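Local coordinates for methyltransferase domain-containing protein (PDB 7CLU) that probably transfers a methyl group from S-adenosyl-L-methionine to an oxygen of an intermediate in the prodigiosin synthetic pathway, working as a dimer, at residues Q90-L95 with Q146-K151; G108-A113 with N294-T299; M245-A250 with G302-A307. All blocks are in the same frame, centred on the assembly; numbering follows the deposited sequence.

Contact 1 of 3, residues Q90-L95 with Q146-K151; sequences QWLGWL and QEFLGK
One face of the F148 ring takes W94 CE3, 3.4 Å from F148 CD2 and offset toward the rim, with the backbone N of L95 over the same face. At the ring's edge, near its plane, lie W91 O and L92 CD2. The W94 and F148 six-membered rings meet obliquely, planes at 31° and centroids 5.0 Å apart, and F148 CB sits over one face of the indole. H98 stacks on W94. F148 has CG anti to its backbone N (chi1 177°), which carries the ring across to helix 93-107, where CZ meets L95 CB at 3.4 Å. Helix 139-152, which also holds Q146 of the S-adenosyl-L-homocysteine site, is thereby joined to the start of helix 93-107 in this class II-type O-methyltransferase. K151, its chain bent at chi2 and chi3, brings NZ to W91 O at 2.7 Å; the ammonium is tilted 24° from the carbonyl plane and makes a second, weak bond to P89 O. K151 CE passes Q90 CA at 3.9 Å as the two side chains run past each other in opposite directions. K5 of the second subunit packs against K151 and bonds Q90 O.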
loop_
_atom_site.group_PDB
_atom_site.type_symbol
_atom_site.label_atom_id
_atom_site.label_comp_id
_atom_site.label_asym_id
_atom_site.label_seq_id
_atom_site.Cartn_x
_atom_site.Cartn_y
_atom_site.Cartn_z
ATOM N N GLN A 90 5.100 15.678 -14.969
ATOM C CA GLN A 90 5.427 14.588 -14.057
ATOM C C GLN A 90 4.205 14.077 -13.286
ATOM O O GLN A 90 4.358 13.349 -12.300
ATOM C CB GLN A 90 6.536 15.034 -13.101
ATOM C CG GLN A 90 7.914 15.110 -13.764
ATOM C CD GLN A 90 8.913 14.123 -13.174
ATOM O OE1 GLN A 90 9.639 14.446 -12.223
ATOM N NE2 GLN A 90 8.952 12.912 -13.729
ATOM N N TRP A 91 3.006 14.440 -13.735
ATOM C CA TRP A 91 1.739 14.019 -13.149
ATOM C C TRP A 91 1.701 12.517 -12.892
ATOM O O TRP A 91 2.053 11.714 -13.760
ATOM C CB TRP A 91 0.624 14.446 -14.111
ATOM C CG TRP A 91 -0.767 13.819 -14.021
ATOM C CD1 TRP A 91 -1.437 13.167 -15.037
ATOM C CD2 TRP A 91 -1.681 13.858 -12.914
ATOM N NE1 TRP A 91 -2.684 12.798 -14.620
ATOM C CE2 TRP A 91 -2.867 13.220 -13.328
ATOM C CE3 TRP A 91 -1.612 14.371 -11.619
ATOM C CZ2 TRP A 91 -3.959 13.056 -12.486
ATOM C CZ3 TRP A 91 -2.706 14.226 -10.795
ATOM C CH2 TRP A 91 -3.859 13.564 -11.224
ATOM N N LEU A 92 1.280 12.140 -11.687
ATOM C CA LEU A 92 1.279 10.738 -11.285
ATOM C C LEU A 92 -0.035 10.030 -11.596
ATOM O O LEU A 92 -0.187 8.857 -11.243
ATOM C CB LEU A 92 1.611 10.636 -9.788
ATOM C CG LEU A 92 3.082 10.876 -9.452
ATOM C CD1 LEU A 92 3.389 10.761 -7.960
ATOM C CD2 LEU A 92 3.976 9.946 -10.270
ATOM N N GLY A 93 -0.967 10.702 -12.280
ATOM C CA GLY A 93 -2.294 10.137 -12.472
ATOM C C GLY A 93 -2.297 8.792 -13.179
ATOM O O GLY A 93 -3.112 7.919 -12.860
ATOM N N TRP A 94 -1.397 8.596 -14.145
ATOM C CA TRP A 94 -1.411 7.306 -14.831
ATOM C C TRP A 94 -1.109 6.176 -13.862
ATOM O O TRP A 94 -1.782 5.140 -13.883
ATOM C CB TRP A 94 -0.427 7.254 -16.005
ATOM C CG TRP A 94 -0.559 5.912 -16.713
ATOM C CD1 TRP A 94 -1.366 5.621 -17.783
ATOM C CD2 TRP A 94 0.075 4.678 -16.343
ATOM N NE1 TRP A 94 -1.245 4.292 -18.117
ATOM C CE2 TRP A 94 -0.373 3.690 -17.245
ATOM C CE3 TRP A 94 0.984 4.314 -15.344
ATOM C CZ2 TRP A 94 0.061 2.366 -17.173
ATOM C CZ3 TRP A 94 1.407 2.998 -15.272
ATOM C CH2 TRP A 94 0.949 2.044 -16.181
ATOM N N LEU A 95 -0.105 6.353 -12.999
ATOM C CA LEU A 95 0.200 5.308 -12.028
ATOM C C LEU A 95 -0.980 5.069 -11.099
ATOM O O LEU A 95 -1.330 3.919 -10.803
ATOM C CB LEU A 95 1.450 5.668 -11.234
ATOM C CG LEU A 95 1.952 4.688 -10.163
ATOM C CD1 LEU A 95 2.201 3.317 -10.774
ATOM C CD2 LEU A 95 3.232 5.229 -9.502
ATOM N N GLN A 146 4.191 3.242 -21.608
ATOM C CA GLN A 146 5.578 3.539 -21.928
ATOM C C GLN A 146 5.863 5.032 -21.823
ATOM O O GLN A 146 6.959 5.422 -21.407
ATOM C CB GLN A 146 5.903 2.974 -23.310
ATOM C CG GLN A 146 5.881 1.431 -23.299
ATOM C CD GLN A 146 6.511 0.793 -24.512
ATOM O OE1 GLN A 146 6.126 1.070 -25.649
ATOM N NE2 GLN A 146 7.478 -0.085 -24.279
ATOM N N GLU A 147 4.881 5.877 -22.137
ATOM C CA GLU A 147 5.093 7.308 -21.992
ATOM C C GLU A 147 5.133 7.715 -20.521
ATOM O O GLU A 147 5.882 8.623 -20.150
ATOM C CB GLU A 147 4.020 8.083 -22.765
ATOM C CG GLU A 147 4.198 9.597 -22.697
ATOM C CD GLU A 147 4.580 10.221 -24.034
ATOM O OE1 GLU A 147 4.461 9.534 -25.075
ATOM O OE2 GLU A 147 5.017 11.396 -24.035
ATOM N N PHE A 148 4.367 7.047 -19.663
ATOM C CA PHE A 148 4.542 7.268 -18.234
ATOM C C PHE A 148 5.943 6.858 -17.779
ATOM O O PHE A 148 6.646 7.628 -17.111
ATOM C CB PHE A 148 3.486 6.505 -17.456
ATOM C CG PHE A 148 3.646 6.617 -15.984
ATOM C CD1 PHE A 148 3.299 7.795 -15.331
ATOM C CD2 PHE A 148 4.159 5.568 -15.250
ATOM C CE1 PHE A 148 3.442 7.916 -13.957
ATOM C CE2 PHE A 148 4.306 5.677 -13.872
ATOM C CZ PHE A 148 3.950 6.858 -13.228
ATOM N N LEU A 149 6.355 5.635 -18.116
ATOM C CA LEU A 149 7.680 5.166 -17.725
ATOM C C LEU A 149 8.778 6.073 -18.254
ATOM O O LEU A 149 9.817 6.228 -17.606
ATOM C CB LEU A 149 7.910 3.746 -18.243
ATOM C CG LEU A 149 7.379 2.569 -17.430
ATOM C CD1 LEU A 149 7.992 1.304 -17.989
ATOM C CD2 LEU A 149 7.686 2.723 -15.939
ATOM N N GLY A 150 8.579 6.645 -19.443
ATOM C CA GLY A 150 9.609 7.476 -20.042
ATOM C C GLY A 150 10.012 8.626 -19.143
ATOM O O GLY A 150 11.194 8.947 -19.026
ATOM N N LYS A 151 9.034 9.237 -18.472
ATOM C CA LYS A 151 9.323 10.288 -17.506
ATOM C C LYS A 151 10.288 9.803 -16.435
ATOM O O LYS A 151 11.283 10.473 -16.131
ATOM C CB LYS A 151 8.024 10.773 -16.858
ATOM C CG LYS A 151 7.188 11.682 -17.737
ATOM C CD LYS A 151 5.695 11.479 -17.499
ATOM C CE LYS A 151 5.363 11.217 -16.029
ATOM N NZ LYS A 151 3.960 11.606 -15.700
#

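Contact 2 of 3, residues G108-A113 with N294-T299; sequences GELKTA and NMLVST
Two helices of the O-methyltransferase domain, 110-116 at its first turn and 286-298 at its last, meet here through apolar side chains, with no hydrogen bond between them. A113 is the point of closest backbone approach, its CA 5.7 Å from V297 CA. The A113 methyl meets V297 on one branch, CB to CG1 at 3.7 Å, and L296 at its fork, CB to CG at 4.0 Å. L296 CD1 reaches past that methyl to the backbone, 3.7 Å from A113 O. V297 CG1, anti to the carbonyl carbon (chi1 -62°), is shared: L110 CD1, one turn before A113, touches it at 3.6 Å, the two side chains crossing at a slant. Beyond these residues, helix 286-298 ends on its own hydroxyls. S298 OG donates to N294 O at 2.6 Å, while T299 OG1 and T299 N grip M295 O from opposite faces of its plane. Next door, N294 OD1 bonds W107 NE1 of helix 93-107, and A23 and Q56 of the second subunit pack on L110 and L296. All four touching residues are buried, an apolar helix-helix join beside the dimer interface of a class II-type O-methyltransferase.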
loop_
_atom_site.group_PDB
_atom_site.type_symbol
_atom_site.label_atom_id
_atom_site.label_comp_id
_atom_site.label_asym_id
_atom_site.label_seq_id
_atom_site.Cartn_x
_atom_site.Cartn_y
_atom_site.Cartn_z
ATOM N N GLY A 108 -4.487 -7.933 -4.005
ATOM C CA GLY A 108 -5.429 -8.475 -3.045
ATOM C C GLY A 108 -5.350 -9.986 -2.968
ATOM O O GLY A 108 -5.575 -10.570 -1.910
ATOM N N GLU A 109 -4.963 -10.629 -4.070
ATOM C CA GLU A 109 -4.862 -12.081 -4.156
ATOM C C GLU A 109 -3.409 -12.556 -4.223
ATOM O O GLU A 109 -3.116 -13.593 -4.829
ATOM C CB GLU A 109 -5.659 -12.584 -5.363
ATOM C CG GLU A 109 -7.142 -12.212 -5.326
ATOM C CD GLU A 109 -7.885 -12.900 -4.184
ATOM O OE1 GLU A 109 -7.817 -14.139 -4.096
ATOM O OE2 GLU A 109 -8.510 -12.201 -3.354
ATOM N N LEU A 110 -2.488 -11.798 -3.610
ATOM C CA LEU A 110 -1.091 -12.223 -3.568
ATOM C C LEU A 110 -0.944 -13.619 -2.968
ATOM O O LEU A 110 -0.122 -14.420 -3.440
ATOM C CB LEU A 110 -0.249 -11.219 -2.779
ATOM C CG LEU A 110 1.222 -11.631 -2.570
ATOM C CD1 LEU A 110 1.952 -11.706 -3.908
ATOM C CD2 LEU A 110 1.937 -10.676 -1.615
ATOM N N LYS A 111 -1.703 -13.914 -1.900
ATOM C CA LYS A 111 -1.577 -15.206 -1.234
ATOM C C LYS A 111 -1.773 -16.339 -2.228
ATOM O O LYS A 111 -0.996 -17.300 -2.252
ATOM C CB LYS A 111 -2.588 -15.313 -0.088
ATOM C CG LYS A 111 -2.883 -16.759 0.376
ATOM C CD LYS A 111 -3.904 -16.784 1.513
ATOM C CE LYS A 111 -4.736 -18.066 1.502
ATOM N NZ LYS A 111 -5.614 -18.184 2.710
ATOM N N THR A 112 -2.784 -16.215 -3.089
ATOM C CA THR A 112 -3.071 -17.276 -4.047
ATOM C C THR A 112 -2.043 -17.297 -5.172
ATOM O O THR A 112 -1.733 -18.372 -5.712
ATOM C CB THR A 112 -4.496 -17.098 -4.582
ATOM O OG1 THR A 112 -5.411 -17.171 -3.487
ATOM C CG2 THR A 112 -4.850 -18.180 -5.612
ATOM N N ALA A 113 -1.497 -16.128 -5.534
ATOM C CA ALA A 113 -0.451 -16.085 -6.555
ATOM C C ALA A 113 0.802 -16.803 -6.077
ATOM O O ALA A 113 1.490 -17.460 -6.865
ATOM C CB ALA A 113 -0.117 -14.634 -6.933
ATOM N N ASN A 294 5.141 -8.073 -7.952
ATOM C CA ASN A 294 4.216 -7.443 -8.889
ATOM C C ASN A 294 4.207 -8.183 -10.223
ATOM O O ASN A 294 3.152 -8.339 -10.844
ATOM C CB ASN A 294 4.573 -5.969 -9.087
ATOM C CG ASN A 294 3.514 -5.210 -9.881
ATOM O OD1 ASN A 294 2.420 -4.982 -9.392
ATOM N ND2 ASN A 294 3.850 -4.797 -11.104
ATOM N N MET A 295 5.368 -8.659 -10.669
ATOM C CA MET A 295 5.401 -9.457 -11.889
ATOM C C MET A 295 4.661 -10.775 -11.699
ATOM O O MET A 295 3.993 -11.258 -12.620
ATOM C CB MET A 295 6.845 -9.720 -12.308
ATOM C CG MET A 295 7.685 -8.493 -12.419
ATOM S SD MET A 295 6.776 -7.125 -13.153
ATOM C CE MET A 295 6.713 -7.700 -14.805
ATOM N N LEU A 296 4.776 -11.364 -10.503
ATOM C CA LEU A 296 4.113 -12.625 -10.210
ATOM C C LEU A 296 2.600 -12.496 -10.339
ATOM O O LEU A 296 1.949 -13.334 -10.978
ATOM C CB LEU A 296 4.495 -13.092 -8.802
ATOM C CG LEU A 296 3.664 -14.211 -8.185
ATOM C CD1 LEU A 296 3.874 -15.498 -8.991
ATOM C CD2 LEU A 296 4.056 -14.420 -6.719
ATOM N N VAL A 297 2.018 -11.450 -9.732
ATOM C CA VAL A 297 0.563 -11.374 -9.666
ATOM C C VAL A 297 -0.048 -10.906 -10.974
ATOM O O VAL A 297 -1.237 -11.172 -11.220
ATOM C CB VAL A 297 0.068 -10.446 -8.540
ATOM C CG1 VAL A 297 0.520 -10.963 -7.167
ATOM C CG2 VAL A 297 0.523 -9.025 -8.774
ATOM N N SER A 298 0.734 -10.254 -11.834
ATOM C CA SER A 298 0.191 -9.527 -12.975
ATOM C C SER A 298 0.575 -10.091 -14.334
ATOM O O SER A 298 -0.162 -9.872 -15.292
ATOM C CB SER A 298 0.629 -8.054 -12.925
ATOM O OG SER A 298 2.029 -7.904 -13.152
ATOM N N THR A 299 1.713 -10.764 -14.461
ATOM C CA THR A 299 2.186 -11.246 -15.753
ATOM C C THR A 299 2.175 -12.769 -15.756
ATOM O O THR A 299 1.854 -13.417 -14.757
ATOM C CB THR A 299 3.588 -10.718 -16.072
ATOM O OG1 THR A 299 4.561 -11.467 -15.332
ATOM C CG2 THR A 299 3.704 -9.226 -15.726
#

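Contact 3 of 3, residues M245-A250 with G302-A307; sequences MLHDYA and GIESSA
H247 and E304 lie side by side and point the same way, the imidazole and carboxylate planes turned 58° apart. The carboxylate oxygen OE2 comes to the ring's edge near its plane, and H247 ND1 donates to it almost straight, at 177°; the modelled distance from H247 ND1 to E304 OE2, 2.4 Å, is very short, and its exact value is doubtful. E304 OE1 makes no such bond to ND1 and instead sits 3.5 Å from H247 CB. The histidine reaches this position with CG between the backbone N and the carbonyl carbon (chi1 71°), while the glutamate chain bends at chi2 to bring its end to the ring. W244 stacks on the imidazole.

The backbones also meet. I303 N donates to H247 O at 3.1 Å, tilted from the carbonyl plane, and G302 CA lies against the same oxygen at 3.3 Å. G302 CA is also 3.6 Å from D248 O. The CB of I303 points away from the other segment, and Q56 of the second subunit packs on this isoleucine. Further support comes from E275, whose two carboxylate oxygens take the backbone N atoms of L246 and H247, and from S292 OG, bonded to E304 N.

Y249 of the same loop lies near V227, and D248 near Q146, both of the S-adenosyl-L-homocysteine site. H247 is the predicted proton acceptor, and a histidine held by a neighbouring glutamate beside the cofactor pocket is consistent with the active site of class II-type O-methyltransferases.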
loop_
_atom_site.group_PDB
_atom_site.type_symbol
_atom_site.label_atom_id
_atom_site.label_comp_id
_atom_site.label_asym_id
_atom_site.label_seq_id
_atom_site.Cartn_x
_atom_site.Cartn_y
_atom_site.Cartn_z
ATOM N N MET A 245 13.017 -4.988 -20.393
ATOM C CA MET A 245 11.970 -5.881 -20.880
ATOM C C MET A 245 12.111 -7.318 -20.401
ATOM O O MET A 245 11.108 -8.029 -20.316
ATOM C CB MET A 245 11.932 -5.874 -22.420
ATOM C CG MET A 245 10.843 -6.795 -23.042
ATOM S SD MET A 245 10.760 -6.813 -24.853
ATOM C CE MET A 245 10.543 -5.060 -25.144
ATOM N N LEU A 246 13.325 -7.768 -20.091
ATOM C CA LEU A 246 13.525 -9.181 -19.805
ATOM C C LEU A 246 12.702 -9.613 -18.600
ATOM O O LEU A 246 12.069 -10.677 -18.618
ATOM C CB LEU A 246 15.007 -9.465 -19.571
ATOM C CG LEU A 246 15.932 -9.196 -20.771
ATOM C CD1 LEU A 246 17.403 -9.385 -20.412
ATOM C CD2 LEU A 246 15.554 -10.093 -21.950
ATOM N N HIS A 247 12.684 -8.791 -17.550
ATOM C CA HIS A 247 11.980 -9.164 -16.330
ATOM C C HIS A 247 10.471 -9.241 -16.508
ATOM O O HIS A 247 9.783 -9.634 -15.563
ATOM C CB HIS A 247 12.324 -8.185 -15.208
ATOM C CG HIS A 247 11.725 -6.827 -15.383
ATOM N ND1 HIS A 247 11.266 -6.073 -14.324
ATOM C CD2 HIS A 247 11.526 -6.079 -16.493
ATOM C CE1 HIS A 247 10.797 -4.923 -14.776
ATOM N NE2 HIS A 247 10.939 -4.905 -16.090
ATOM N N ASP A 248 9.938 -8.867 -17.666
ATOM C CA ASP A 248 8.517 -9.043 -17.924
ATOM C C ASP A 248 8.165 -10.486 -18.259
ATOM O O ASP A 248 6.978 -10.826 -18.263
ATOM C CB ASP A 248 8.072 -8.128 -19.076
ATOM C CG ASP A 248 8.301 -6.660 -18.774
ATOM O OD1 ASP A 248 8.306 -6.288 -17.586
ATOM O OD2 ASP A 248 8.477 -5.876 -19.725
ATOM N N TYR A 249 9.163 -11.335 -18.518
ATOM C CA TYR A 249 8.954 -12.677 -19.041
ATOM C C TYR A 249 9.648 -13.721 -18.176
ATOM O O TYR A 249 10.613 -13.439 -17.461
ATOM C CB TYR A 249 9.465 -12.785 -20.485
ATOM C CG TYR A 249 8.772 -11.802 -21.390
ATOM C CD1 TYR A 249 7.481 -12.047 -21.855
ATOM C CD2 TYR A 249 9.378 -10.600 -21.733
ATOM C CE1 TYR A 249 6.830 -11.132 -22.660
ATOM C CE2 TYR A 249 8.735 -9.682 -22.533
ATOM C CZ TYR A 249 7.460 -9.950 -22.990
ATOM O OH TYR A 249 6.819 -9.033 -23.787
ATOM N N ALA A 250 9.137 -14.945 -18.257
ATOM C CA ALA A 250 9.803 -16.060 -17.613
ATOM C C ALA A 250 11.208 -16.227 -18.195
ATOM O O ALA A 250 11.460 -15.871 -19.353
ATOM C CB ALA A 250 9.004 -17.352 -17.799
ATOM N N GLY A 302 6.795 -13.241 -15.391
ATOM C CA GLY A 302 7.817 -12.259 -15.079
ATOM C C GLY A 302 8.369 -12.431 -13.676
ATOM O O GLY A 302 7.689 -12.913 -12.759
ATOM N N ILE A 303 9.620 -11.992 -13.512
ATOM C CA ILE A 303 10.413 -12.188 -12.306
ATOM C C ILE A 303 11.646 -11.286 -12.401
ATOM O O ILE A 303 12.080 -10.936 -13.500
ATOM C CB ILE A 303 10.807 -13.666 -12.149
ATOM C CG1 ILE A 303 11.371 -13.953 -10.755
ATOM C CG2 ILE A 303 11.826 -14.082 -13.224
ATOM C CD1 ILE A 303 11.131 -15.403 -10.266
ATOM N N GLU A 304 12.187 -10.866 -11.261
ATOM C CA GLU A 304 13.477 -10.201 -11.223
ATOM C C GLU A 304 14.558 -11.249 -10.971
ATOM O O GLU A 304 14.295 -12.312 -10.389
ATOM C CB GLU A 304 13.500 -9.107 -10.145
ATOM C CG GLU A 304 12.357 -8.072 -10.263
ATOM C CD GLU A 304 12.433 -7.263 -11.553
ATOM O OE1 GLU A 304 13.550 -7.104 -12.096
ATOM O OE2 GLU A 304 11.376 -6.791 -12.031
ATOM N N SER A 305 15.768 -10.966 -11.456
ATOM C CA SER A 305 16.888 -11.893 -11.376
ATOM C C SER A 305 18.143 -11.164 -10.904
ATOM O O SER A 305 18.243 -9.937 -10.977
ATOM C CB SER A 305 17.159 -12.565 -12.729
ATOM O OG SER A 305 15.967 -13.053 -13.325
ATOM N N SER A 306 19.111 -11.938 -10.413
ATOM C CA SER A 306 20.408 -11.372 -10.086
ATOM C C SER A 306 21.179 -11.039 -11.364
ATOM O O SER A 306 20.852 -11.509 -12.459
ATOM C CB SER A 306 21.213 -12.341 -9.214
ATOM O OG SER A 306 21.412 -13.571 -9.873
ATOM N N ALA A 307 22.195 -10.186 -11.213
ATOM C CA ALA A 307 23.121 -9.924 -12.311
ATOM C C ALA A 307 23.679 -11.228 -12.873
ATOM O O ALA A 307 23.669 -11.451 -14.090
ATOM C CB ALA A 307 24.253 -9.014 -11.836
#

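Contact 2 is the fully buried one; contacts 1 and 3 are partly buried, and contact 1 lies nearest the chain's centre. Contacts 1 and 2 both join helical segments, at successive helices 93-107 and 110-116, but stay about 8 Å apart at their nearest atoms. The first mixes aromatic packing with a lysine bond, whereas the second is purely apolar across its interface. Contact 3, between loops, is polar and holds the predicted catalytic histidine. Contacts 2 and 3 touch: M295 of helix 286-298 packs its CB 3.3 Å from G302 O and its CE near D248. All three also touch the second subunit.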